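Local coordinates for protein soluble cytochrome b558 (Ectothiorhodospira shaposhnikovii, PDB 1CXY) that binds a b-type heme through two axial histidines and, as a bacterial relative of cytochrome b5, probably serves in electron transport, at residues S71-A74 against A75-L78. Numbering follows the deposited sequence.
Sequences SSLA and ARLL. With HEM (protoporphyrin IX containing Fe), chain B.
Four successive backbone hydrogen bonds, each from N of residue i+4 to O of residue i, from Ala75 N to Ser71 O (2.9 Å) through Leu78 N to Ala74 O, wind these residues into the first turns of helix 72-80, which borders the heme pocket of the cytochrome b5 fold just after the axial ligand His70. Ser71 is its N-cap: OG accepts a nearly straight bond from Ala74 N (2.9 Å, 169° at the hydrogen). A chi1 of 71° tucks OG back over the main chain, where Ser71 OG also donates to heme propionate O2D at 2.6 Å, while Ser71 N binds O1D of the same carboxylate. Replacing Ser71 by alanine would remove OG and is likely to leave Ala74 N without its cap and the propionate held at this residue by the backbone N alone, freer to turn. Ala74 CB meets the heme methyl CMD at 3.5 Å, and Trp61 of helix 58-63 packs against Ala74, Ala75 and Leu78. Arg76, bent at chi3 (-51°), folds back so that one guanidinium face covers Ser72 O and Leu73 CA near its rim. Leu73 CD2 touches Leu77 CD1 at 3.5 Å, and Leu77 CD1 also reaches heme CMD at 3.9 Å.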
ATOM      1  N   SER A  71     -12.379   3.999  -3.694  1.00 18.31           N
ATOM      2  CA  SER A  71     -13.736   3.440  -3.588  1.00 19.73           C
ATOM      3  C   SER A  71     -13.767   2.242  -2.647  1.00 19.64           C
ATOM      4  O   SER A  71     -12.740   1.695  -2.244  1.00 19.43           O
ATOM      5  CB  SER A  71     -14.182   2.988  -4.974  1.00 19.73           C
ATOM      6  OG  SER A  71     -13.465   1.844  -5.389  1.00 20.28           O
ATOM      7  N   SER A  72     -14.991   1.790  -2.402  1.00 19.09           N
ATOM      8  CA  SER A  72     -15.216   0.576  -1.606  1.00 20.64           C
ATOM      9  C   SER A  72     -14.638  -0.608  -2.363  1.00 19.83           C
ATOM     10  O   SER A  72     -14.018  -1.513  -1.779  1.00 18.64           O
ATOM     11  CB  SER A  72     -16.725   0.433  -1.374  1.00 20.95           C
ATOM     12  OG  SER A  72     -17.145   1.418  -0.428  1.00 23.07           O
ATOM     13  N   LEU A  73     -14.801  -0.632  -3.687  1.00 19.69           N
ATOM     14  CA  LEU A  73     -14.198  -1.656  -4.518  1.00 20.67           C
ATOM     15  C   LEU A  73     -12.682  -1.671  -4.291  1.00 20.15           C
ATOM     16  O   LEU A  73     -12.066  -2.717  -4.089  1.00 19.82           O
ATOM     17  CB  LEU A  73     -14.531  -1.470  -5.993  1.00 23.54           C
ATOM     18  CG  LEU A  73     -13.865  -2.362  -7.031  1.00 25.53           C
ATOM     19  CD1 LEU A  73     -14.635  -2.303  -8.355  1.00 27.63           C
ATOM     20  CD2 LEU A  73     -12.436  -1.924  -7.339  1.00 27.70           C
ATOM     21  N   ALA A  74     -12.059  -0.490  -4.384  1.00 18.96           N
ATOM     22  CA  ALA A  74     -10.610  -0.405  -4.151  1.00 16.51           C
ATOM     23  C   ALA A  74     -10.222  -0.871  -2.759  1.00 16.03           C
ATOM     24  O   ALA A  74      -9.164  -1.504  -2.617  1.00 17.18           O
ATOM     25  CB  ALA A  74     -10.125   1.025  -4.390  1.00 17.27           C
ATOM     26  N   ALA A  75     -11.002  -0.618  -1.730  1.00 16.29           N
ATOM     27  CA  ALA A  75     -10.708  -1.038  -0.359  1.00 16.14           C
ATOM     28  C   ALA A  75     -10.790  -2.550  -0.221  1.00 16.76           C
ATOM     29  O   ALA A  75      -9.921  -3.141   0.449  1.00 17.42           O
ATOM     30  CB  ALA A  75     -11.650  -0.351   0.623  1.00 17.53           C
ATOM     31  N   ARG A  76     -11.686  -3.192  -0.966  1.00 17.99           N
ATOM     32  CA  ARG A  76     -11.737  -4.662  -0.990  1.00 18.37           C
ATOM     33  C   ARG A  76     -10.511  -5.226  -1.681  1.00 19.58           C
ATOM     34  O   ARG A  76      -9.934  -6.231  -1.239  1.00 18.94           O
ATOM     35  CB  ARG A  76     -13.058  -5.123  -1.609  1.00 20.63           C
ATOM     36  CG  ARG A  76     -14.204  -4.736  -0.667  1.00 22.81           C
ATOM     37  CD  ARG A  76     -15.538  -5.249  -1.181  1.00 24.53           C
ATOM     38  NE  ARG A  76     -15.856  -4.947  -2.557  1.00 26.27           N
ATOM     39  CZ  ARG A  76     -16.651  -3.991  -3.035  1.00 28.44           C
ATOM     40  NH1 ARG A  76     -17.276  -3.121  -2.264  1.00 27.39           N
ATOM     41  NH2 ARG A  76     -16.849  -3.908  -4.354  1.00 29.17           N
ATOM     42  N   LEU A  77     -10.077  -4.552  -2.755  1.00 18.33           N
ATOM     43  CA  LEU A  77      -8.888  -5.008  -3.463  1.00 19.45           C
ATOM     44  C   LEU A  77      -7.654  -4.831  -2.583  1.00 18.31           C
ATOM     45  O   LEU A  77      -6.813  -5.737  -2.536  1.00 18.88           O
ATOM     46  CB  LEU A  77      -8.693  -4.257  -4.776  1.00 21.18           C
ATOM     47  CG  LEU A  77      -9.727  -4.436  -5.885  1.00 23.09           C
ATOM     48  CD1 LEU A  77      -9.298  -3.559  -7.065  1.00 23.73           C
ATOM     49  CD2 LEU A  77      -9.822  -5.889  -6.320  1.00 25.02           C
ATOM     50  N   LEU A  78      -7.538  -3.722  -1.849  1.00 16.76           N
ATOM     51  CA  LEU A  78      -6.391  -3.509  -0.964  1.00 15.74           C
ATOM     52  C   LEU A  78      -6.303  -4.621   0.082  1.00 15.77           C
ATOM     53  O   LEU A  78      -5.240  -5.170   0.314  1.00 14.91           O
ATOM     54  CB  LEU A  78      -6.471  -2.144  -0.258  1.00 15.01           C
ATOM     55  CG  LEU A  78      -5.465  -1.908   0.889  1.00 15.00           C
ATOM     56  CD1 LEU A  78      -4.014  -1.975   0.383  1.00 14.96           C
ATOM     57  CD2 LEU A  78      -5.687  -0.581   1.595  1.00 15.16           C
TER
HETATM   58  CHA HEM B 204      -7.329   4.961  -8.579  1.00 18.87           C
HETATM   59  CHB HEM B 204      -3.744   7.144  -6.176  1.00 18.05           C
HETATM   60  CHC HEM B 204      -2.894   3.037  -3.771  1.00 16.35           C
HETATM   61  CHD HEM B 204      -6.558   0.880  -6.081  1.00 17.99           C
HETATM   62  C1A HEM B 204      -6.365   5.871  -8.218  1.00 19.15           C
HETATM   63  C2A HEM B 204      -6.111   7.145  -8.863  1.00 19.48           C
HETATM   64  C3A HEM B 204      -5.137   7.752  -8.171  1.00 18.11           C
HETATM   65  C4A HEM B 204      -4.733   6.856  -7.096  1.00 17.79           C
HETATM   66  CMA HEM B 204      -4.483   9.129  -8.420  1.00 18.18           C
HETATM   67  CAA HEM B 204      -6.884   7.710 -10.079  1.00 20.79           C
HETATM   68  CBA HEM B 204      -7.785   8.954  -9.779  1.00 21.23           C
HETATM   69  CGA HEM B 204      -9.065   8.596  -9.079  1.00 22.38           C
HETATM   70  O1A HEM B 204      -9.466   7.408  -9.153  1.00 24.08           O
HETATM   71  O2A HEM B 204      -9.713   9.482  -8.463  1.00 23.49           O
HETATM   72  C1B HEM B 204      -3.227   6.228  -5.275  1.00 18.09           C
HETATM   73  C2B HEM B 204      -2.182   6.489  -4.318  1.00 16.45           C
HETATM   74  C3B HEM B 204      -1.968   5.365  -3.631  1.00 16.50           C
HETATM   75  C4B HEM B 204      -2.844   4.353  -4.174  1.00 16.40           C
HETATM   76  CMB HEM B 204      -1.527   7.882  -4.135  1.00 17.49           C
HETATM   77  CAB HEM B 204      -0.967   5.134  -2.478  1.00 17.72           C
HETATM   78  CBB HEM B 204      -1.255   4.403  -1.400  1.00 18.94           C
HETATM   79  C1C HEM B 204      -3.802   2.096  -4.195  1.00 17.47           C
HETATM   80  C2C HEM B 204      -3.885   0.733  -3.723  1.00 16.90           C
HETATM   81  C3C HEM B 204      -4.909   0.132  -4.348  1.00 17.56           C
HETATM   82  C4C HEM B 204      -5.506   1.126  -5.237  1.00 18.19           C
HETATM   83  CMC HEM B 204      -2.927   0.165  -2.656  1.00 17.42           C
HETATM   84  CAC HEM B 204      -5.499  -1.285  -4.208  1.00 20.57           C
HETATM   85  CBC HEM B 204      -4.783  -2.384  -4.080  1.00 22.38           C
HETATM   86  C1D HEM B 204      -7.094   1.819  -6.942  1.00 19.21           C
HETATM   87  C2D HEM B 204      -8.294   1.622  -7.711  1.00 19.94           C
HETATM   88  C3D HEM B 204      -8.508   2.752  -8.393  1.00 20.00           C
HETATM   89  C4D HEM B 204      -7.458   3.683  -8.068  1.00 19.10           C
HETATM   90  CMD HEM B 204      -9.127   0.317  -7.717  1.00 22.01           C
HETATM   91  CAD HEM B 204      -9.693   3.110  -9.330  1.00 20.17           C
HETATM   92  CBD HEM B 204     -10.616   4.115  -8.581  1.00 19.18           C
HETATM   93  CGD HEM B 204     -11.173   3.610  -7.276  1.00 19.05           C
HETATM   94  O1D HEM B 204     -11.117   4.302  -6.238  1.00 19.78           O
HETATM   95  O2D HEM B 204     -11.749   2.483  -7.268  1.00 20.66           O
HETATM   96  NA  HEM B 204      -5.483   5.707  -7.161  1.00 17.04           N
HETATM   97  NB  HEM B 204      -3.632   4.903  -5.168  1.00 16.72           N
HETATM   98  NC  HEM B 204      -4.789   2.291  -5.139  1.00 16.44           N
HETATM   99  ND  HEM B 204      -6.607   3.099  -7.154  1.00 17.57           N
HETATM  100 FE   HEM B 204      -5.151   4.010  -6.117  1.00 17.11          FE